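Local coordinates for protein pyridoxine 4-oxidase (Mesorhizobium loti, PDB 4HA6) that probably catalyses the FAD-dependent oxidation of the 4-hydroxymethyl group of pyridoxine to pyridoxal, as a member of the GMC oxidoreductase family, at residues Y92-W103 against M481-A492; F157-L166 against S316-T326. All blocks are in the same frame, centred on the assembly; numbering follows the deposited sequence. Where two conformers were deposited one is given.

Interaction 1 of 2, residues Y92-W103 against M481-A492. With FAD (flavin-adenine dinucleotide), chain B.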
loop_
_atom_site.group_PDB
_atom_site.type_symbol
_atom_site.label_atom_id
_atom_site.label_comp_id
_atom_site.label_asym_id
_atom_site.label_seq_id
_atom_site.Cartn_x
_atom_site.Cartn_y
_atom_site.Cartn_z
ATOM N N TYR A 92 -0.844 9.923 3.137
ATOM C CA TYR A 92 -0.982 9.291 4.453
ATOM C C TYR A 92 -2.459 9.207 4.851
ATOM O O TYR A 92 -3.091 10.230 5.164
ATOM C CB TYR A 92 -0.201 10.070 5.511
ATOM C CG TYR A 92 -0.159 9.401 6.871
ATOM C CD1 TYR A 92 0.745 8.371 7.140
ATOM C CD2 TYR A 92 -1.023 9.804 7.887
ATOM C CE1 TYR A 92 0.791 7.760 8.395
ATOM C CE2 TYR A 92 -0.987 9.200 9.146
ATOM C CZ TYR A 92 -0.087 8.181 9.388
ATOM O OH TYR A 92 -0.076 7.593 10.632
ATOM N N MET A 93 -3.006 7.992 4.820
ATOM C CA MET A 93 -4.396 7.743 5.194
ATOM C C MET A 93 -4.426 6.569 6.167
ATOM O O MET A 93 -4.106 5.449 5.772
ATOM C CB MET A 93 -5.224 7.357 3.951
ATOM C CG MET A 93 -5.566 8.500 2.993
ATOM S SD MET A 93 -4.196 9.069 1.944
ATOM C CE MET A 93 -5.156 9.752 0.580
ATOM N N ARG A 94 -4.812 6.800 7.421
ATOM C CA ARG A 94 -4.899 5.697 8.383
ATOM C C ARG A 94 -5.880 4.628 7.905
ATOM O O ARG A 94 -5.612 3.430 7.992
ATOM C CB ARG A 94 -5.370 6.198 9.754
ATOM C CG ARG A 94 -4.421 7.117 10.487
ATOM C CD ARG A 94 -5.113 7.616 11.762
ATOM N NE ARG A 94 -4.187 8.348 12.622
ATOM C CZ ARG A 94 -4.523 8.905 13.781
ATOM N NH1 ARG A 94 -5.773 8.821 14.230
ATOM N NH2 ARG A 94 -3.611 9.553 14.489
ATOM N N GLY A 95 -7.015 5.071 7.378
ATOM C CA GLY A 95 -8.109 4.168 7.090
ATOM C C GLY A 95 -9.277 4.599 7.959
ATOM O O GLY A 95 -9.146 5.550 8.735
ATOM N N HIS A 96 -10.412 3.913 7.827
ATOM C CA HIS A 96 -11.616 4.221 8.595
ATOM C C HIS A 96 -11.784 3.180 9.693
ATOM O O HIS A 96 -11.478 2.009 9.471
ATOM C CB HIS A 96 -12.825 4.187 7.659
ATOM C CG HIS A 96 -14.120 4.526 8.327
ATOM N ND1 HIS A 96 -14.933 3.571 8.900
ATOM C CD2 HIS A 96 -14.744 5.714 8.514
ATOM C CE1 HIS A 96 -16.008 4.155 9.402
ATOM N NE2 HIS A 96 -15.912 5.456 9.189
ATOM N N PRO A 97 -12.259 3.593 10.881
ATOM C CA PRO A 97 -12.405 2.677 12.026
ATOM C C PRO A 97 -13.078 1.344 11.685
ATOM O O PRO A 97 -12.658 0.297 12.198
ATOM C CB PRO A 97 -13.306 3.464 12.981
ATOM C CG PRO A 97 -12.884 4.906 12.750
ATOM C CD PRO A 97 -12.611 4.985 11.238
ATOM N N SER A 98 -14.104 1.381 10.837
ATOM C CA SER A 98 -14.794 0.160 10.430
ATOM C C SER A 98 -13.876 -0.801 9.658
ATOM O O SER A 98 -14.084 -2.024 9.704
ATOM C CB SER A 98 -16.033 0.492 9.607
ATOM O OG SER A 98 -16.990 1.200 10.382
ATOM N N ASP A 99 -12.873 -0.259 8.956
ATOM C CA ASP A 99 -11.899 -1.099 8.241
ATOM C C ASP A 99 -11.230 -2.032 9.235
ATOM O O ASP A 99 -10.976 -3.202 8.950
ATOM C CB ASP A 99 -10.780 -0.269 7.594
ATOM C CG ASP A 99 -11.273 0.704 6.542
ATOM O OD1 ASP A 99 -12.428 0.576 6.080
ATOM O OD2 ASP A 99 -10.472 1.594 6.145
ATOM N N PHE A 100 -10.919 -1.489 10.405
ATOM C CA PHE A 100 -10.165 -2.221 11.410
ATOM C C PHE A 100 -11.068 -3.109 12.262
ATOM O O PHE A 100 -10.607 -4.107 12.818
ATOM C CB PHE A 100 -9.331 -1.256 12.255
ATOM C CG PHE A 100 -8.303 -0.517 11.459
ATOM C CD1 PHE A 100 -7.128 -1.150 11.064
ATOM C CD2 PHE A 100 -8.516 0.805 11.079
ATOM C CE1 PHE A 100 -6.172 -0.472 10.315
ATOM C CE2 PHE A 100 -7.560 1.495 10.331
ATOM C CZ PHE A 100 -6.398 0.859 9.942
ATOM N N GLN A 101 -12.356 -2.768 12.338
ATOM C CA GLN A 101 -13.317 -3.654 12.977
ATOM C C GLN A 101 -13.290 -5.016 12.298
ATOM O O GLN A 101 -13.392 -6.051 12.962
ATOM C CB GLN A 101 -14.737 -3.072 12.929
ATOM C CG GLN A 101 -15.783 -3.977 13.601
ATOM C CD GLN A 101 -15.467 -4.249 15.071
ATOM O OE1 GLN A 101 -15.258 -3.319 15.855
ATOM N NE2 GLN A 101 -15.420 -5.528 15.448
ATOM N N ALA A 102 -13.150 -5.013 10.975
ATOM C CA ALA A 102 -13.049 -6.253 10.216
ATOM C C ALA A 102 -11.778 -7.033 10.566
ATOM O O ALA A 102 -11.779 -8.267 10.524
ATOM C CB ALA A 102 -13.129 -5.979 8.717
ATOM N N TRP A 103 -10.695 -6.324 10.894
ATOM C CA TRP A 103 -9.465 -6.994 11.339
ATOM C C TRP A 103 -9.679 -7.672 12.686
ATOM O O TRP A 103 -9.109 -8.743 12.951
ATOM C CB TRP A 103 -8.295 -6.007 11.490
ATOM C CG TRP A 103 -7.733 -5.464 10.197
ATOM C CD1 TRP A 103 -8.341 -5.442 8.976
ATOM C CD2 TRP A 103 -6.438 -4.861 10.014
ATOM N NE1 TRP A 103 -7.513 -4.865 8.046
ATOM C CE2 TRP A 103 -6.332 -4.506 8.656
ATOM C CE3 TRP A 103 -5.349 -4.611 10.868
ATOM C CZ2 TRP A 103 -5.184 -3.895 8.127
ATOM C CZ3 TRP A 103 -4.214 -3.995 10.344
ATOM C CH2 TRP A 103 -4.140 -3.646 8.989
ATOM N N MET A 481 -2.539 -8.217 6.233
ATOM C CA MET A 481 -3.813 -7.489 6.266
ATOM C C MET A 481 -4.977 -8.396 5.893
ATOM O O MET A 481 -5.007 -8.933 4.782
ATOM C CB MET A 481 -3.779 -6.292 5.300
ATOM C CG MET A 481 -2.672 -5.288 5.631
ATOM S SD MET A 481 -2.524 -3.915 4.447
ATOM C CE MET A 481 -4.164 -3.154 4.630
ATOM N N PRO A 482 -5.926 -8.590 6.824
ATOM C CA PRO A 482 -7.122 -9.386 6.508
ATOM C C PRO A 482 -7.881 -8.758 5.351
ATOM O O PRO A 482 -8.356 -9.466 4.462
ATOM C CB PRO A 482 -7.950 -9.313 7.804
ATOM C CG PRO A 482 -6.881 -9.152 8.903
ATOM C CD PRO A 482 -5.856 -8.236 8.261
ATOM N N ASN A 483 -7.975 -7.433 5.371
ATOM C CA ASN A 483 -8.618 -6.693 4.300
ATOM C C ASN A 483 -8.001 -5.304 4.140
ATOM O O ASN A 483 -7.473 -4.721 5.088
ATOM C CB ASN A 483 -10.123 -6.559 4.557
ATOM C CG ASN A 483 -10.427 -5.987 5.934
ATOM O OD1 ASN A 483 -10.719 -6.727 6.871
ATOM N ND2 ASN A 483 -10.333 -4.663 6.068
ATOM N N LEU A 484 -8.081 -4.802 2.918
ATOM C CA LEU A 484 -7.752 -3.434 2.568
ATOM C C LEU A 484 -8.417 -2.422 3.500
ATOM O O LEU A 484 -9.589 -2.589 3.865
ATOM C CB LEU A 484 -8.292 -3.199 1.165
ATOM C CG LEU A 484 -7.458 -2.831 -0.063
ATOM C CD1 LEU A 484 -5.957 -2.934 0.147
ATOM C CD2 LEU A 484 -7.914 -3.656 -1.263
ATOM N N THR A 485 -7.681 -1.371 3.877
ATOM C CA THR A 485 -8.307 -0.169 4.439
ATOM C C THR A 485 -9.012 0.538 3.303
ATOM O O THR A 485 -8.842 0.154 2.147
ATOM C CB THR A 485 -7.272 0.769 5.042
ATOM O OG1 THR A 485 -6.251 1.027 4.067
ATOM C CG2 THR A 485 -6.638 0.102 6.261
ATOM N N ALA A 486 -9.799 1.569 3.605
ATOM C CA ALA A 486 -10.554 2.257 2.546
ATOM C C ALA A 486 -9.665 2.943 1.497
ATOM O O ALA A 486 -10.039 3.047 0.321
ATOM C CB ALA A 486 -11.555 3.270 3.153
ATOM N N GLY A 487 -8.502 3.430 1.926
ATOM C CA GLY A 487 -7.636 4.207 1.052
ATOM C C GLY A 487 -6.220 3.650 1.100
ATOM O O GLY A 487 -6.017 2.494 1.461
ATOM N N PRO A 488 -5.232 4.475 0.744
ATOM C CA PRO A 488 -3.843 4.016 0.720
ATOM C C PRO A 488 -3.414 3.345 2.038
ATOM O O PRO A 488 -3.800 3.792 3.128
ATOM C CB PRO A 488 -3.067 5.318 0.454
ATOM C CG PRO A 488 -4.022 6.154 -0.345
ATOM C CD PRO A 488 -5.363 5.874 0.290
ATOM N N ILE A 489 -2.608 2.288 1.921
ATOM C CA ILE A 489 -2.354 1.371 3.030
ATOM C C ILE A 489 -1.039 1.553 3.797
ATOM O O ILE A 489 -0.754 0.784 4.724
ATOM C CB ILE A 489 -2.355 -0.083 2.526
ATOM C CG1 ILE A 489 -1.207 -0.309 1.530
ATOM C CG2 ILE A 489 -3.712 -0.452 1.909
ATOM C CD1 ILE A 489 -1.112 -1.759 1.043
ATOM N N HIS A 490 -0.215 2.522 3.417
ATOM C CA HIS A 490 1.097 2.647 4.053
ATOM C C HIS A 490 0.957 2.905 5.562
ATOM O O HIS A 490 1.692 2.320 6.368
ATOM C CB HIS A 490 1.931 3.734 3.362
ATOM C CG HIS A 490 3.354 3.813 3.818
ATOM N ND1 HIS A 490 3.910 4.976 4.312
ATOM C CD2 HIS A 490 4.344 2.889 3.828
ATOM C CE1 HIS A 490 5.182 4.761 4.607
ATOM N NE2 HIS A 490 5.472 3.503 4.324
ATOM N N ALA A 491 0.004 3.744 5.957
ATOM C CA ALA A 491 -0.174 4.033 7.388
ATOM C C ALA A 491 -0.456 2.730 8.136
ATOM O O ALA A 491 0.062 2.494 9.233
ATOM C CB ALA A 491 -1.318 5.020 7.606
ATOM N N ALA A 492 -1.291 1.890 7.524
ATOM C CA ALA A 492 -1.673 0.603 8.102
ATOM C C ALA A 492 -0.500 -0.361 8.214
ATOM O O ALA A 492 -0.362 -1.079 9.216
ATOM C CB ALA A 492 -2.795 -0.037 7.283
HETATM P PA FAD B . 7.718 -2.811 0.958
HETATM O O1A FAD B . 7.776 -1.393 1.510
HETATM O O2A FAD B . 7.452 -3.003 -0.508
HETATM O O5B FAD B . 9.115 -3.524 1.353
HETATM C C5B FAD B . 9.561 -4.772 0.831
HETATM C C4B FAD B . 11.080 -4.718 0.911
HETATM O O4B FAD B . 11.655 -6.023 1.034
HETATM C C3B FAD B . 11.667 -4.099 -0.350
HETATM O O3B FAD B . 12.659 -3.152 0.082
HETATM C C2B FAD B . 12.300 -5.269 -1.100
HETATM O O2B FAD B . 13.443 -4.849 -1.867
HETATM C C1B FAD B . 12.671 -6.221 0.033
HETATM N N9A FAD B . 12.667 -7.671 -0.326
HETATM C C8A FAD B . 11.734 -8.322 -1.054
HETATM N N7A FAD B . 12.048 -9.643 -1.155
HETATM C C5A FAD B . 13.201 -9.858 -0.479
HETATM C C6A FAD B . 14.075 -11.025 -0.186
HETATM N N6A FAD B . 13.764 -12.276 -0.651
HETATM N N1A FAD B . 15.191 -10.804 0.565
HETATM C C2A FAD B . 15.503 -9.580 1.040
HETATM N N3A FAD B . 14.742 -8.486 0.809
HETATM C C4A FAD B . 13.599 -8.554 0.070
HETATM N N1 FAD B . 0.713 3.880 0.152
HETATM C C2 FAD B . 0.158 4.938 0.773
HETATM O O2 FAD B . -0.361 4.762 1.898
HETATM N N3 FAD B . 0.117 6.164 0.219
HETATM C C4 FAD B . 0.647 6.424 -0.989
HETATM O O4 FAD B . 0.589 7.573 -1.500
HETATM C C4X FAD B . 1.276 5.310 -1.735
HETATM N N5 FAD B . 1.817 5.478 -2.959
HETATM C C5X FAD B . 2.404 4.443 -3.611
HETATM C C6 FAD B . 2.968 4.631 -4.871
HETATM C C7 FAD B . 3.577 3.571 -5.537
HETATM C C7M FAD B . 4.186 3.793 -6.899
HETATM C C8 FAD B . 3.629 2.227 -4.898
HETATM C C8M FAD B . 4.283 1.081 -5.625
HETATM C C9 FAD B . 3.070 2.027 -3.637
HETATM C C9A FAD B . 2.455 3.094 -2.981
HETATM N N10 FAD B . 1.883 2.904 -1.711
HETATM C C10 FAD B . 1.284 3.996 -1.065
HETATM C "C1'" FAD B . 1.911 1.580 -1.078
HETATM C "C2'" FAD B . 2.927 1.481 0.048
HETATM O "O2'" FAD B . 4.177 2.057 -0.363
HETATM C "C3'" FAD B . 3.097 -0.006 0.364
HETATM O "O3'" FAD B . 1.797 -0.574 0.590
HETATM C "C4'" FAD B . 3.981 -0.221 1.581
HETATM O "O4'" FAD B . 5.245 0.417 1.331
HETATM C "C5'" FAD B . 4.168 -1.712 1.881
HETATM O "O5'" FAD B . 5.313 -1.855 2.719
HETATM P P FAD B . 5.849 -3.320 3.082
HETATM O O1P FAD B . 6.806 -3.253 4.266
HETATM O O2P FAD B . 4.683 -4.287 3.127
HETATM O O3P FAD B . 6.660 -3.713 1.756
HETATM O O HOH W 1 -1.720 5.576 4.115
#

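Interaction 2 of 2, residues F157-L166 against S316-T326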
loop_
_atom_site.group_PDB
_atom_site.type_symbol
_atom_site.label_atom_id
_atom_site.label_comp_id
_atom_site.label_asym_id
_atom_site.label_seq_id
_atom_site.Cartn_x
_atom_site.Cartn_y
_atom_site.Cartn_z
ATOM N N PHE A 157 -11.992 21.443 -7.088
ATOM C CA PHE A 157 -12.545 20.106 -6.956
ATOM C C PHE A 157 -13.152 19.975 -5.564
ATOM O O PHE A 157 -14.278 19.485 -5.398
ATOM C CB PHE A 157 -11.428 19.092 -7.161
ATOM C CG PHE A 157 -11.806 17.678 -6.829
ATOM C CD1 PHE A 157 -12.562 16.917 -7.717
ATOM C CD2 PHE A 157 -11.361 17.088 -5.647
ATOM C CE1 PHE A 157 -12.892 15.595 -7.426
ATOM C CE2 PHE A 157 -11.688 15.764 -5.341
ATOM C CZ PHE A 157 -12.453 15.018 -6.231
ATOM N N ILE A 158 -12.408 20.448 -4.572
ATOM C CA ILE A 158 -12.839 20.366 -3.178
ATOM C C ILE A 158 -14.152 21.124 -2.994
ATOM O O ILE A 158 -15.076 20.621 -2.352
ATOM C CB ILE A 158 -11.712 20.847 -2.225
ATOM C CG1 ILE A 158 -10.661 19.740 -2.073
ATOM C CG2 ILE A 158 -12.245 21.217 -0.835
ATOM C CD1 ILE A 158 -9.415 20.164 -1.346
ATOM N N GLU A 159 -14.243 22.312 -3.591
ATOM C CA GLU A 159 -15.477 23.102 -3.576
ATOM C C GLU A 159 -16.651 22.383 -4.246
ATOM O O GLU A 159 -17.786 22.459 -3.779
ATOM C CB GLU A 159 -15.254 24.445 -4.274
ATOM C CG GLU A 159 -14.466 25.440 -3.442
ATOM C CD GLU A 159 -15.195 25.812 -2.165
ATOM O OE1 GLU A 159 -16.449 25.829 -2.173
ATOM O OE2 GLU A 159 -14.514 26.080 -1.157
ATOM N N ALA A 160 -16.378 21.704 -5.357
ATOM C CA ALA A 160 -17.421 20.964 -6.059
ATOM C C ALA A 160 -17.986 19.877 -5.156
ATOM O O ALA A 160 -19.202 19.753 -5.006
ATOM C CB ALA A 160 -16.869 20.367 -7.352
ATOM N N GLY A 161 -17.098 19.089 -4.555
ATOM C CA GLY A 161 -17.516 18.088 -3.590
ATOM C C GLY A 161 -18.278 18.663 -2.400
ATOM O O GLY A 161 -19.282 18.100 -1.966
ATOM N N ALA A 162 -17.784 19.773 -1.863
ATOM C CA ALA A 162 -18.408 20.424 -0.715
ATOM C C ALA A 162 -19.814 20.923 -1.039
ATOM O O ALA A 162 -20.708 20.859 -0.195
ATOM C CB ALA A 162 -17.527 21.567 -0.202
ATOM N N SER A 163 -20.007 21.424 -2.256
ATOM C CA SER A 163 -21.320 21.908 -2.667
ATOM C C SER A 163 -22.318 20.758 -2.743
ATOM O O SER A 163 -23.526 20.963 -2.569
ATOM C CB SER A 163 -21.243 22.625 -4.013
ATOM O OG SER A 163 -20.982 21.718 -5.069
ATOM N N LEU A 164 -21.814 19.548 -2.981
ATOM C CA LEU A 164 -22.691 18.392 -3.131
ATOM C C LEU A 164 -23.148 17.845 -1.779
ATOM O O LEU A 164 -24.024 16.986 -1.715
ATOM C CB LEU A 164 -22.009 17.308 -3.965
ATOM C CG LEU A 164 -22.013 17.633 -5.455
ATOM C CD1 LEU A 164 -21.007 16.795 -6.259
ATOM C CD2 LEU A 164 -23.427 17.439 -6.009
ATOM N N GLY A 165 -22.573 18.357 -0.696
ATOM C CA GLY A 165 -22.929 17.867 0.624
ATOM C C GLY A 165 -21.792 17.248 1.415
ATOM O O GLY A 165 -21.945 17.013 2.611
ATOM N N LEU A 166 -20.655 16.976 0.772
ATOM C CA LEU A 166 -19.522 16.383 1.490
ATOM C C LEU A 166 -18.937 17.355 2.515
ATOM O O LEU A 166 -18.628 18.497 2.188
ATOM C CB LEU A 166 -18.426 15.943 0.514
ATOM C CG LEU A 166 -18.722 14.727 -0.362
ATOM C CD1 LEU A 166 -17.718 14.644 -1.505
ATOM C CD2 LEU A 166 -18.696 13.442 0.469
ATOM N N SER A 316 -6.022 15.327 -3.865
ATOM C CA SER A 316 -7.244 15.260 -3.055
ATOM C C SER A 316 -8.147 14.067 -3.405
ATOM O O SER A 316 -8.815 14.070 -4.447
ATOM C CB SER A 316 -8.031 16.570 -3.207
ATOM O OG SER A 316 -9.181 16.588 -2.377
ATOM N N MET A 317 -8.154 13.053 -2.539
ATOM C CA MET A 317 -9.141 11.978 -2.616
ATOM C C MET A 317 -10.378 12.410 -1.875
ATOM O O MET A 317 -10.276 12.947 -0.762
ATOM C CB MET A 317 -8.636 10.715 -1.922
ATOM C CG MET A 317 -7.399 10.114 -2.513
ATOM S SD MET A 317 -7.678 9.870 -4.248
ATOM C CE MET A 317 -6.570 11.156 -4.839
ATOM N N ALA A 318 -11.541 12.163 -2.471
ATOM C CA ALA A 318 -12.802 12.359 -1.774
ATOM C C ALA A 318 -13.459 10.994 -1.602
ATOM O O ALA A 318 -13.960 10.424 -2.574
ATOM C CB ALA A 318 -13.712 13.285 -2.564
ATOM N N TYR A 319 -13.440 10.468 -0.377
ATOM C CA TYR A 319 -14.137 9.223 -0.064
ATOM C C TYR A 319 -15.594 9.522 0.273
ATOM O O TYR A 319 -15.898 10.574 0.837
ATOM C CB TYR A 319 -13.448 8.522 1.113
ATOM C CG TYR A 319 -12.005 8.252 0.799
ATOM C CD1 TYR A 319 -11.646 7.107 0.103
ATOM C CD2 TYR A 319 -11.008 9.164 1.140
ATOM C CE1 TYR A 319 -10.321 6.849 -0.215
ATOM C CE2 TYR A 319 -9.668 8.921 0.818
ATOM C CZ TYR A 319 -9.343 7.755 0.128
ATOM O OH TYR A 319 -8.037 7.468 -0.231
ATOM N N MET A 320 -16.493 8.595 -0.056
ATOM C CA MET A 320 -17.915 8.836 0.158
ATOM C C MET A 320 -18.715 7.537 0.085
ATOM O O MET A 320 -18.188 6.468 -0.254
ATOM C CB MET A 320 -18.432 9.845 -0.881
ATOM C CG MET A 320 -18.328 9.352 -2.332
ATOM S SD MET A 320 -18.441 10.645 -3.614
ATOM C CE MET A 320 -16.775 11.304 -3.584
ATOM N N ARG A 321 -19.999 7.626 0.401
ATOM C CA ARG A 321 -20.863 6.482 0.227
ATOM C C ARG A 321 -21.177 6.404 -1.265
ATOM O O ARG A 321 -21.060 7.400 -1.989
ATOM C CB ARG A 321 -22.131 6.625 1.078
ATOM C CG ARG A 321 -21.856 6.743 2.588
ATOM C CD ARG A 321 -21.283 5.452 3.187
ATOM N NE ARG A 321 -22.299 4.410 3.241
ATOM C CZ ARG A 321 -22.096 3.182 3.707
ATOM N NH1 ARG A 321 -20.900 2.830 4.176
ATOM N NH2 ARG A 321 -23.092 2.304 3.700
ATOM N N ALA A 322 -21.543 5.222 -1.735
ATOM C CA ALA A 322 -21.808 5.037 -3.155
ATOM C C ALA A 322 -23.137 5.647 -3.630
ATOM O O ALA A 322 -23.315 5.845 -4.828
ATOM C CB ALA A 322 -21.750 3.571 -3.508
ATOM N N ASP A 323 -24.063 5.941 -2.717
ATOM C CA ASP A 323 -25.412 6.355 -3.134
ATOM C C ASP A 323 -25.809 7.766 -2.691
ATOM O O ASP A 323 -26.952 8.197 -2.897
ATOM C CB ASP A 323 -26.471 5.343 -2.660
ATOM C CG ASP A 323 -26.467 5.151 -1.149
ATOM O OD1 ASP A 323 -25.699 5.846 -0.448
ATOM O OD2 ASP A 323 -27.237 4.302 -0.654
ATOM N N SER A 324 -24.868 8.483 -2.088
ATOM C CA SER A 324 -25.177 9.790 -1.518
ATOM C C SER A 324 -23.937 10.589 -1.160
ATOM O O SER A 324 -22.974 10.055 -0.601
ATOM C CB SER A 324 -26.020 9.616 -0.260
ATOM O OG SER A 324 -26.042 10.816 0.490
ATOM N N PHE A 325 -23.965 11.880 -1.454
ATOM C CA PHE A 325 -22.847 12.739 -1.084
ATOM C C PHE A 325 -22.959 13.236 0.363
ATOM O O PHE A 325 -21.999 13.759 0.921
ATOM C CB PHE A 325 -22.744 13.929 -2.042
ATOM C CG PHE A 325 -22.383 13.547 -3.449
ATOM C CD1 PHE A 325 -21.065 13.244 -3.784
ATOM C CD2 PHE A 325 -23.352 13.511 -4.436
ATOM C CE1 PHE A 325 -20.722 12.899 -5.081
ATOM C CE2 PHE A 325 -23.027 13.174 -5.735
ATOM C CZ PHE A 325 -21.702 12.871 -6.064
ATOM N N THR A 326 -24.129 13.059 0.973
ATOM C CA THR A 326 -24.378 13.609 2.309
ATOM C C THR A 326 -24.275 12.560 3.403
ATOM O O THR A 326 -24.143 12.890 4.581
ATOM C CB THR A 326 -25.777 14.266 2.401
ATOM O OG1 THR A 326 -26.774 13.369 1.873
ATOM C CG2 THR A 326 -25.793 15.579 1.618
#

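Interaction 1 of 2, residues Y92-W103 against M481-A492
D99 OD2 is gripped by two backbone amides that reach it from opposite faces of the carboxylate: A486 N across the contact at 2.6 Å, and H96 N, which closes the capping box at the start of helix 97-103. With CG held beside its own backbone N (chi1 -62°), the carboxylate faces the 481-492 loop, while OD1 is bonded by H364 and Q330. The first turn of helix 97-103 is thereby tied to the loop that leads into the helix starting at H490, whose backbone N bonds the flavin. Further along, the W103 indole lies over P482, whose CD sits 3.6 Å from the centroid of the five-membered ring, almost on its normal, in a CH-pi contact. W103 NE1 donates to a lone pair of N483 O at 3.0 Å, and N483 ND2 bonds D99 O and L484 O, both in its amide plane, fixing that amide's rotation. Nearer the flavin, M93 bends at chi2 to lay SD against P488 CG (3.7 Å). A water accepts from M93 N and A491 N and is within hydrogen-bonding distance of FAD O2, which also receives H490 N at 2.7 Å. A491 CB rests over one face of the Y92 ring, 3.5 Å from Y92 CE1.

Interaction 2 of 2, residues F157-L166 against S316-T326
The C-terminal end of helix 152-163 packs over one face of strand 314-320, part of the antiparallel sheet, and over the turn that follows it. Helix 157-163 and strand 316-320 run nearly parallel, 14° apart, their axes approaching to 9.9 Å. At the start of the contact F157, its CG anti to the backbone N (chi1 170°), reaches the strand with its ring, CE2 lying 3.5 Å from S316 O. S316 OG, bonded to T181 O, lies at the edge of that ring and 3.5 Å from I158 CG1. A318 CB fills in beside the ring and L166 CD1. At the other end, L164 and F325 lie side by side and point the same way: CB of L164 sits 3.8 Å from CG of F325, and L164 CD1 stands over the ring centre, 4.0 Å from the centroid, a CH-pi contact. L166 CD2 touches both F325 O (3.3 Å) and M320 CB (3.9 Å), the leucine side chain crossing that of M320 at about a right angle. An alanine at F325 would strip the ring from beneath L164 CD1 and would probably leave that leucine branch without its apolar platform and freer to turn. T326, whose N bonds S324 OG in an ST turn, places CG2 against G165 CA, where a CB would clash. G165 has positive phi and, with L166, bonds back into the last turn, so the helix ends in a Schellman motif, docked by apolar contacts onto the sheet of the substrate-binding domain.

The two contacts lie with their centres 20 Å apart, interaction 1 beside the flavin and interaction 2 toward the periphery of the chain. Along the sequence they are enclosed one in the other: 92-103, 157-166, 316-326, then 481-492, so both segments of interaction 2 fall between those of interaction 1. Strand 314-320 bridges them. One of its faces carries the helix 152-163 packing, while M317 and Y319 on the other meet interaction 1, Y319 OH coming 3.2 Å from P488 CD and M93 CE touching M317 CG. P488 also touches the bound pyridoxamine and S314 of the same strand lines that pocket, so strand 314-320 has the peripheral helix on one face and the flavin and substrate site near the other.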